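Local coordinates for domain of Unknown Function with a Cystatin-Like Fold (Nostoc punctiforme, PDB 2RGQ), which is of unknown function but has a cystatin-like fold and belongs to the SnoaL-like family of the NTF2 clan, at residues B[22-35]-B[54-67]. Numbering follows the deposited sequence.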
ATOM      1  N   SER B  22      -5.277   2.801  14.265  1.00 10.45           N
ATOM      2  CA  SER B  22      -5.832   3.219  15.552  0.50  9.39           C
ATOM      3  C   SER B  22      -7.350   3.411  15.453  1.00 10.47           C
ATOM      4  O   SER B  22      -8.088   3.026  16.367  1.00  9.96           O
ATOM      5  CB  SER B  22      -5.149   4.500  16.061  0.50  9.12           C
ATOM      6  OG  SER B  22      -3.760   4.286  16.277  0.50  5.33           O
ATOM      7  N   LEU B  23      -7.796   3.991  14.335  1.00  9.62           N
ATOM      8  CA  LEU B  23      -9.229   4.187  14.090  1.00 10.58           C
ATOM      9  C   LEU B  23      -9.938   2.846  14.017  1.00  9.67           C
ATOM     10  O   LEU B  23     -10.981   2.641  14.645  1.00  9.56           O
ATOM     11  CB  LEU B  23      -9.404   4.958  12.784  1.00 11.02           C
ATOM     12  CG  LEU B  23     -10.826   5.332  12.335  1.00 12.19           C
ATOM     13  CD1 LEU B  23     -11.547   6.229  13.342  1.00 12.70           C
ATOM     14  CD2 LEU B  23     -10.718   5.989  10.920  1.00 13.30           C
ATOM     15  N   ASP B  24      -9.362   1.908  13.288  1.00  9.53           N
ATOM     16  CA  ASP B  24      -9.990   0.590  13.155  1.00 10.70           C
ATOM     17  C   ASP B  24     -10.050  -0.202  14.459  1.00 10.94           C
ATOM     18  O   ASP B  24     -11.064  -0.878  14.707  1.00 12.53           O
ATOM     19  CB  ASP B  24      -9.339  -0.245  12.060  1.00 11.70           C
ATOM     20  CG  ASP B  24      -9.537   0.346  10.649  1.00 10.83           C
ATOM     21  OD1 ASP B  24     -10.548   1.023  10.343  1.00 11.07           O
ATOM     22  OD2 ASP B  24      -8.680   0.116   9.833  1.00 10.62           O
ATOM     23  N   LYS B  25      -8.980  -0.097  15.250  1.00 12.98           N
ATOM     24  CA  LYS B  25      -8.880  -0.713  16.587  0.50 13.87           C
ATOM     25  C   LYS B  25      -9.696   0.075  17.664  1.00 14.72           C
ATOM     26  O   LYS B  25      -9.926  -0.417  18.757  1.00 15.13           O
ATOM     27  CB  LYS B  25      -7.389  -0.815  16.972  0.50 15.01           C
ATOM     28  CG  LYS B  25      -7.062  -1.682  18.205  0.50 15.49           C
ATOM     29  CD  LYS B  25      -5.564  -1.644  18.519  0.50 15.67           C
ATOM     30  N   GLU B  26     -10.128   1.287  17.343  1.00 14.38           N
ATOM     31  CA  GLU B  26     -10.838   2.201  18.222  1.00 14.83           C
ATOM     32  C   GLU B  26      -9.932   2.591  19.414  1.00 15.04           C
ATOM     33  O   GLU B  26     -10.408   2.757  20.529  1.00 16.40           O
ATOM     34  CB  GLU B  26     -12.207   1.657  18.674  1.00 16.00           C
ATOM     35  CG  GLU B  26     -12.983   1.048  17.534  1.00 15.71           C
ATOM     36  CD  GLU B  26     -14.446   0.813  17.830  1.00 18.25           C
ATOM     37  OE1 GLU B  26     -14.938   1.253  18.886  1.00 18.32           O
ATOM     38  OE2 GLU B  26     -15.107   0.172  16.976  1.00 19.27           O
ATOM     39  N   ASP B  27      -8.629   2.722  19.133  1.00 13.43           N
ATOM     40  CA  ASP B  27      -7.582   3.074  20.086  1.00 14.85           C
ATOM     41  C   ASP B  27      -7.417   4.580  20.014  1.00 12.13           C
ATOM     42  O   ASP B  27      -6.588   5.108  19.219  1.00 11.99           O
ATOM     43  CB  ASP B  27      -6.282   2.331  19.695  1.00 16.11           C
ATOM     44  CG  ASP B  27      -5.108   2.620  20.624  1.00 17.65           C
ATOM     45  OD1 ASP B  27      -5.126   3.543  21.471  1.00 18.45           O
ATOM     46  OD2 ASP B  27      -4.104   1.914  20.467  1.00 21.17           O
ATOM     47  N   VAL B  28      -8.214   5.295  20.793  1.00 12.38           N
ATOM     48  CA  VAL B  28      -8.188   6.774  20.693  1.00 10.84           C
ATOM     49  C   VAL B  28      -6.823   7.390  21.075  1.00 11.62           C
ATOM     50  O   VAL B  28      -6.417   8.384  20.473  1.00 10.58           O
ATOM     51  CB  VAL B  28      -9.361   7.468  21.444  1.00 11.48           C
ATOM     52  CG1 VAL B  28      -9.223   7.330  22.973  1.00 11.23           C
ATOM     53  CG2 VAL B  28      -9.442   8.908  21.019  1.00 11.06           C
ATOM     54  N   GLU B  29      -6.081   6.794  22.023  1.00 11.67           N
ATOM     55  CA  GLU B  29      -4.787   7.399  22.426  1.00 13.09           C
ATOM     56  C   GLU B  29      -3.730   7.343  21.337  1.00 14.50           C
ATOM     57  O   GLU B  29      -3.040   8.338  21.118  1.00 14.38           O
ATOM     58  CB  GLU B  29      -4.224   6.811  23.742  1.00 12.94           C
ATOM     59  CG  GLU B  29      -5.136   6.982  24.940  1.00 14.97           C
ATOM     60  CD  GLU B  29      -5.465   8.444  25.289  1.00 16.60           C
ATOM     61  OE1 GLU B  29      -4.602   9.324  25.265  1.00 19.22           O
ATOM     62  OE2 GLU B  29      -6.623   8.714  25.622  1.00 19.82           O
ATOM     63  N   ASN B  30      -3.623   6.206  20.645  1.00 14.21           N
ATOM     64  CA  ASN B  30      -2.661   6.102  19.533  1.00 15.96           C
ATOM     65  C   ASN B  30      -3.101   6.895  18.326  1.00 13.49           C
ATOM     66  O   ASN B  30      -2.253   7.355  17.589  1.00 13.86           O
ATOM     67  CB  ASN B  30      -2.344   4.658  19.217  1.00 18.31           C
ATOM     68  CG  ASN B  30      -1.347   4.088  20.234  1.00 22.30           C
ATOM     69  OD1 ASN B  30      -0.431   4.812  20.706  1.00 26.73           O
ATOM     70  ND2 ASN B  30      -1.531   2.847  20.610  1.00 21.51           N
ATOM     71  N   TYR B  31      -4.421   7.068  18.155  1.00 10.29           N
ATOM     72  CA  TYR B  31      -4.950   7.960  17.145  1.00 10.61           C
ATOM     73  C   TYR B  31      -4.506   9.403  17.417  1.00 10.59           C
ATOM     74  O   TYR B  31      -3.917  10.074  16.518  1.00  9.42           O
ATOM     75  CB  TYR B  31      -6.472   7.873  17.108  1.00 11.11           C
ATOM     76  CG  TYR B  31      -7.170   8.872  16.186  1.00 10.76           C
ATOM     77  CD1 TYR B  31      -7.367   8.589  14.832  1.00 12.27           C
ATOM     78  CD2 TYR B  31      -7.693  10.075  16.697  1.00 10.85           C
ATOM     79  CE1 TYR B  31      -8.056   9.450  14.001  1.00 11.20           C
ATOM     80  CE2 TYR B  31      -8.365  10.968  15.880  1.00 11.49           C
ATOM     81  CZ  TYR B  31      -8.556  10.651  14.510  1.00 13.14           C
ATOM     82  OH  TYR B  31      -9.229  11.485  13.633  1.00 12.65           O
ATOM     83  N   LEU B  32      -4.728   9.850  18.644  1.00 10.18           N
ATOM     84  CA  LEU B  32      -4.424  11.235  19.019  1.00 10.69           C
ATOM     85  C   LEU B  32      -2.946  11.569  18.935  1.00 11.56           C
ATOM     86  O   LEU B  32      -2.599  12.669  18.583  1.00 11.40           O
ATOM     87  CB  LEU B  32      -4.986  11.562  20.418  1.00 11.57           C
ATOM     88  CG  LEU B  32      -6.508  11.666  20.505  1.00  9.65           C
ATOM     89  CD1 LEU B  32      -6.934  11.704  22.026  1.00 10.66           C
ATOM     90  CD2 LEU B  32      -7.092  12.850  19.647  1.00 12.39           C
ATOM     91  N   ALA B  33      -2.100  10.576  19.199  1.00 11.35           N
ATOM     92  CA  ALA B  33      -0.631  10.715  19.138  1.00 11.13           C
ATOM     93  C   ALA B  33      -0.079  11.116  17.769  1.00 11.03           C
ATOM     94  O   ALA B  33       1.059  11.623  17.656  1.00 12.19           O
ATOM     95  CB  ALA B  33      -0.020   9.397  19.552  1.00 13.23           C
ATOM     96  N   THR B  34      -0.827  10.783  16.715  1.00 11.73           N
ATOM     97  CA  THR B  34      -0.439  11.142  15.334  1.00 12.26           C
ATOM     98  C   THR B  34      -0.603  12.639  15.040  1.00 11.58           C
ATOM     99  O   THR B  34       0.008  13.135  14.101  1.00 10.61           O
ATOM    100  CB  THR B  34      -1.247  10.341  14.263  1.00 12.16           C
ATOM    101  OG1 THR B  34      -2.607  10.801  14.207  1.00 10.77           O
ATOM    102  CG2 THR B  34      -1.161   8.831  14.534  1.00 11.78           C
ATOM    103  N   PHE B  35      -1.382  13.353  15.844  1.00  9.88           N
ATOM    104  CA  PHE B  35      -1.639  14.758  15.639  1.00  9.14           C
ATOM    105  C   PHE B  35      -0.794  15.656  16.514  1.00  9.36           C
ATOM    106  O   PHE B  35      -0.553  15.363  17.694  1.00  9.28           O
ATOM    107  CB  PHE B  35      -3.103  15.121  15.932  1.00  9.86           C
ATOM    108  CG  PHE B  35      -4.061  14.674  14.880  1.00 10.68           C
ATOM    109  CD1 PHE B  35      -4.345  15.489  13.799  1.00 11.72           C
ATOM    110  CD2 PHE B  35      -4.683  13.425  14.975  1.00 12.13           C
ATOM    111  CE1 PHE B  35      -5.211  15.077  12.825  1.00 11.33           C
ATOM    112  CE2 PHE B  35      -5.548  12.997  13.975  1.00 12.02           C
ATOM    113  CZ  PHE B  35      -5.812  13.837  12.907  1.00 10.49           C
ATOM    114  N   LEU B  54     -10.574  16.383  18.535  1.00 11.03           N
ATOM    115  CA  LEU B  54     -10.152  15.188  17.762  1.00 10.26           C
ATOM    116  C   LEU B  54     -10.687  13.929  18.436  1.00  9.83           C
ATOM    117  O   LEU B  54     -11.163  12.981  17.762  1.00 10.06           O
ATOM    118  CB  LEU B  54      -8.621  15.126  17.581  1.00 10.52           C
ATOM    119  CG  LEU B  54      -7.968  16.156  16.609  1.00 10.19           C
ATOM    120  CD1 LEU B  54      -6.448  16.317  16.879  1.00 12.19           C
ATOM    121  CD2 LEU B  54      -8.273  15.849  15.105  1.00 11.42           C
ATOM    122  N   ARG B  55     -10.584  13.894  19.764  1.00 10.96           N
ATOM    123  CA  ARG B  55     -11.116  12.765  20.540  1.00 12.56           C
ATOM    124  C   ARG B  55     -12.626  12.581  20.281  1.00 12.53           C
ATOM    125  O   ARG B  55     -13.069  11.489  20.020  1.00 12.70           O
ATOM    126  CB  ARG B  55     -10.871  12.975  22.034  1.00 13.19           C
ATOM    127  CG  ARG B  55     -11.368  11.849  22.961  1.00 15.87           C
ATOM    128  CD  ARG B  55     -11.152  12.253  24.406  1.00 17.01           C
ATOM    129  NE  ARG B  55      -9.731  12.351  24.734  1.00 19.39           N
ATOM    130  CZ  ARG B  55      -8.950  11.344  25.087  1.00 19.04           C
ATOM    131  NH1 ARG B  55      -9.401  10.105  25.174  1.00 20.33           N
ATOM    132  NH2 ARG B  55      -7.681  11.590  25.335  1.00 22.77           N
ATOM    133  N   GLN B  56     -13.407  13.644  20.388  1.00 13.34           N
ATOM    134  CA  GLN B  56     -14.850  13.566  20.082  1.00 12.79           C
ATOM    135  C   GLN B  56     -15.129  13.150  18.631  1.00 11.31           C
ATOM    136  O   GLN B  56     -16.013  12.334  18.369  1.00  9.16           O
ATOM    137  CB  GLN B  56     -15.549  14.914  20.360  1.00 12.83           C
ATOM    138  CG  GLN B  56     -15.603  15.348  21.812  1.00 14.48           C
ATOM    139  CD  GLN B  56     -16.298  14.323  22.716  1.00 15.92           C
ATOM    140  OE1 GLN B  56     -17.414  13.853  22.436  1.00 15.28           O
ATOM    141  NE2 GLN B  56     -15.621  13.974  23.808  1.00 18.97           N
ATOM    142  N   GLY B  57     -14.394  13.751  17.694  1.00 10.33           N
ATOM    143  CA  GLY B  57     -14.480  13.420  16.282  1.00 10.73           C
ATOM    144  C   GLY B  57     -14.222  11.943  15.968  1.00 11.56           C
ATOM    145  O   GLY B  57     -14.868  11.350  15.121  1.00 11.28           O
ATOM    146  N   PHE B  58     -13.249  11.377  16.660  1.00 10.27           N
ATOM    147  CA  PHE B  58     -12.885   9.987  16.547  1.00 10.49           C
ATOM    148  C   PHE B  58     -14.117   9.097  16.800  1.00 10.51           C
ATOM    149  O   PHE B  58     -14.498   8.301  15.941  1.00 11.16           O
ATOM    150  CB  PHE B  58     -11.767   9.730  17.539  1.00 11.76           C
ATOM    151  CG  PHE B  58     -11.250   8.329  17.559  1.00 10.56           C
ATOM    152  CD1 PHE B  58     -10.314   7.931  16.645  1.00 11.71           C
ATOM    153  CD2 PHE B  58     -11.644   7.435  18.544  1.00 11.79           C
ATOM    154  CE1 PHE B  58      -9.775   6.677  16.719  1.00 12.49           C
ATOM    155  CE2 PHE B  58     -11.099   6.138  18.593  1.00 12.32           C
ATOM    156  CZ  PHE B  58     -10.193   5.782  17.693  1.00 11.72           C
ATOM    157  N   TYR B  59     -14.796   9.318  17.933  1.00 12.41           N
ATOM    158  CA  TYR B  59     -15.997   8.540  18.275  1.00 12.66           C
ATOM    159  C   TYR B  59     -17.168   8.834  17.327  1.00 12.11           C
ATOM    160  O   TYR B  59     -17.877   7.882  16.914  1.00 10.51           O
ATOM    161  CB  TYR B  59     -16.384   8.727  19.747  1.00 16.70           C
ATOM    162  CG  TYR B  59     -15.306   8.131  20.623  1.00 18.68           C
ATOM    163  CD1 TYR B  59     -15.081   6.750  20.608  1.00 21.22           C
ATOM    164  CD2 TYR B  59     -14.505   8.904  21.407  1.00 20.91           C
ATOM    165  CE1 TYR B  59     -14.087   6.169  21.351  1.00 22.71           C
ATOM    166  CE2 TYR B  59     -13.508   8.322  22.194  1.00 22.15           C
ATOM    167  CZ  TYR B  59     -13.301   6.944  22.136  1.00 23.05           C
ATOM    168  OH  TYR B  59     -12.322   6.294  22.877  1.00 25.77           O
ATOM    169  N   ALA B  60     -17.320  10.107  16.944  1.00 10.83           N
ATOM    170  CA  ALA B  60     -18.349  10.542  15.979  1.00 10.92           C
ATOM    171  C   ALA B  60     -18.188   9.844  14.640  1.00 11.41           C
ATOM    172  O   ALA B  60     -19.144   9.317  14.083  1.00  9.29           O
ATOM    173  CB  ALA B  60     -18.318  12.067  15.821  1.00 11.68           C
HETATM  174  N   MSE B  61     -16.952   9.787  14.134  1.00 12.91           N
HETATM  175  CA  MSE B  61     -16.702   9.071  12.872  1.00 14.17           C
HETATM  176  C   MSE B  61     -16.979   7.603  12.999  1.00 13.37           C
HETATM  177  O   MSE B  61     -17.618   7.039  12.140  1.00 13.08           O
HETATM  178  CB  MSE B  61     -15.285   9.291  12.373  1.00 13.68           C
HETATM  179  CG  MSE B  61     -15.087  10.715  11.943  1.00 15.01           C
HETATM  180 SE   MSE B  61     -13.333  10.960  11.193  0.75 20.81          SE
HETATM  181  CE  MSE B  61     -12.192  10.437  12.684  1.00 18.43           C
ATOM    182  N   LEU B  62     -16.506   6.972  14.068  1.00 13.87           N
ATOM    183  CA  LEU B  62     -16.792   5.555  14.296  1.00 12.79           C
ATOM    184  C   LEU B  62     -18.301   5.282  14.341  1.00 14.50           C
ATOM    185  O   LEU B  62     -18.801   4.325  13.709  1.00 14.25           O
ATOM    186  CB  LEU B  62     -16.104   5.071  15.573  1.00 12.71           C
ATOM    187  CG  LEU B  62     -14.588   4.868  15.488  1.00 11.36           C
ATOM    188  CD1 LEU B  62     -13.932   4.799  16.893  1.00 11.15           C
ATOM    189  CD2 LEU B  62     -14.200   3.607  14.666  1.00 12.33           C
ATOM    190  N   ASP B  63     -19.034   6.162  15.020  1.00 14.52           N
ATOM    191  CA  ASP B  63     -20.478   6.011  15.158  1.00 15.44           C
ATOM    192  C   ASP B  63     -21.266   6.205  13.861  1.00 18.20           C
ATOM    193  O   ASP B  63     -22.357   5.642  13.716  1.00 19.43           O
ATOM    194  CB  ASP B  63     -21.026   7.059  16.135  1.00 14.77           C
ATOM    195  CG  ASP B  63     -20.544   6.894  17.562  1.00 16.21           C
ATOM    196  OD1 ASP B  63     -19.996   5.831  17.936  1.00 14.58           O
ATOM    197  OD2 ASP B  63     -20.731   7.867  18.332  1.00 16.57           O
ATOM    198  N   THR B  64     -20.777   7.066  12.975  1.00 18.17           N
ATOM    199  CA  THR B  64     -21.501   7.417  11.751  1.00 19.65           C
ATOM    200  C   THR B  64     -21.101   6.556  10.558  1.00 19.64           C
ATOM    201  O   THR B  64     -21.961   6.130   9.796  1.00 20.89           O
ATOM    202  CB  THR B  64     -21.368   8.935  11.439  1.00 19.89           C
ATOM    203  OG1 THR B  64     -20.002   9.318  11.383  1.00 23.40           O
ATOM    204  CG2 THR B  64     -21.995   9.748  12.520  1.00 21.69           C
ATOM    205  N   PHE B  65     -19.813   6.268  10.395  1.00 18.49           N
ATOM    206  CA  PHE B  65     -19.378   5.469   9.246  1.00 18.71           C
ATOM    207  C   PHE B  65     -18.097   4.653   9.354  1.00 17.06           C
ATOM    208  O   PHE B  65     -17.939   3.738   8.557  1.00 19.56           O
ATOM    209  CB  PHE B  65     -19.237   6.378   7.993  1.00 19.76           C
ATOM    210  CG  PHE B  65     -18.337   7.573   8.199  1.00 21.85           C
ATOM    211  CD1 PHE B  65     -16.956   7.470   8.106  1.00 24.07           C
ATOM    212  CD2 PHE B  65     -18.881   8.816   8.472  1.00 22.89           C
ATOM    213  CE1 PHE B  65     -16.140   8.587   8.308  1.00 25.06           C
ATOM    214  CE2 PHE B  65     -18.074   9.933   8.676  1.00 23.68           C
ATOM    215  CZ  PHE B  65     -16.714   9.822   8.593  1.00 23.14           C
ATOM    216  N   ALA B  66     -17.214   4.926  10.323  1.00 14.06           N
ATOM    217  CA  ALA B  66     -15.878   4.354  10.300  1.00 12.73           C
ATOM    218  C   ALA B  66     -15.651   3.044  11.067  1.00 10.53           C
ATOM    219  O   ALA B  66     -14.594   2.429  10.926  1.00 13.31           O
ATOM    220  CB  ALA B  66     -14.839   5.458  10.760  1.00 12.90           C
ATOM    221  N   ARG B  67     -16.631   2.598  11.855  1.00 11.95           N
ATOM    222  CA  ARG B  67     -16.512   1.380  12.643  1.00 11.64           C
ATOM    223  C   ARG B  67     -16.647   0.090  11.823  1.00 12.46           C
ATOM    224  O   ARG B  67     -17.431   0.010  10.909  1.00 13.05           O
ATOM    225  CB  ARG B  67     -17.555   1.390  13.785  1.00 11.96           C
ATOM    226  CG  ARG B  67     -17.584   0.160  14.684  1.00 13.29           C
ATOM    227  CD  ARG B  67     -18.385   0.366  15.972  1.00 14.14           C
ATOM    228  NE  ARG B  67     -17.722   1.230  16.965  1.00 16.35           N
ATOM    229  CZ  ARG B  67     -18.075   2.469  17.328  1.00 16.63           C
ATOM    230  NH1 ARG B  67     -19.123   3.086  16.823  1.00 16.86           N
ATOM    231  NH2 ARG B  67     -17.362   3.109  18.259  1.00 16.37           N
TER
HETATM  232  O   HOH W   1     -12.982   0.421  11.578  1.00 12.85           O
HETATM  233  O   HOH W   2     -12.556   3.229  22.386  1.00 43.04           O
HETATM  234  O   HOH W   3      -8.483   7.448  26.478  1.00 25.58           O
HETATM  235  O   HOH W   4     -10.853  13.154  14.910  1.00 14.44           O
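Phe58 of helix 51-66 drives its ring into the bend between helices 6-25 and 28-32, a buried helix-helix contact on the helical side of the NTF2-like fold, flanked by two salt bridges. The Phe58 side chain is a knob among Ser22, Leu23, Val28 and Tyr31. With CG anti to the backbone N (chi1 -180°), the ring reaches the turn itself: Phe58 CZ lies 3.6 Å from C of Glu26, the Schellman residue, and N of Asp27, the N-cap, also meets the ring edge. Val28 CA covers one face, a CH-pi contact. Phe58 CD1 stands over the centre of the Tyr31 ring, the two planes 50° apart. Leu23 returns the insertion, packing among Phe58, Met61, Leu62 and Ala66. Farther along, Leu54 CD2 sits over the Phe35 ring.

Arg55 grips Glu29 end-on, NH1 and NH2 both 3.1 Å from OE2, while Leu32 CD1 covers a guanidinium face. Arg67 takes Glu26 side-on, with NE 2.8 Å from OE2 and NH2 3.1 Å from OE1, and its NH1 holds Asp63 OD1. With an alanine at Glu26, Arg67 would probably keep only Asp63 within this network, and the cover that Glu26 CG gives Leu62 would thin. Shape complementarity thus fills the centre, whereas paired charges tie helix ends and flanks together at the more accessible margin.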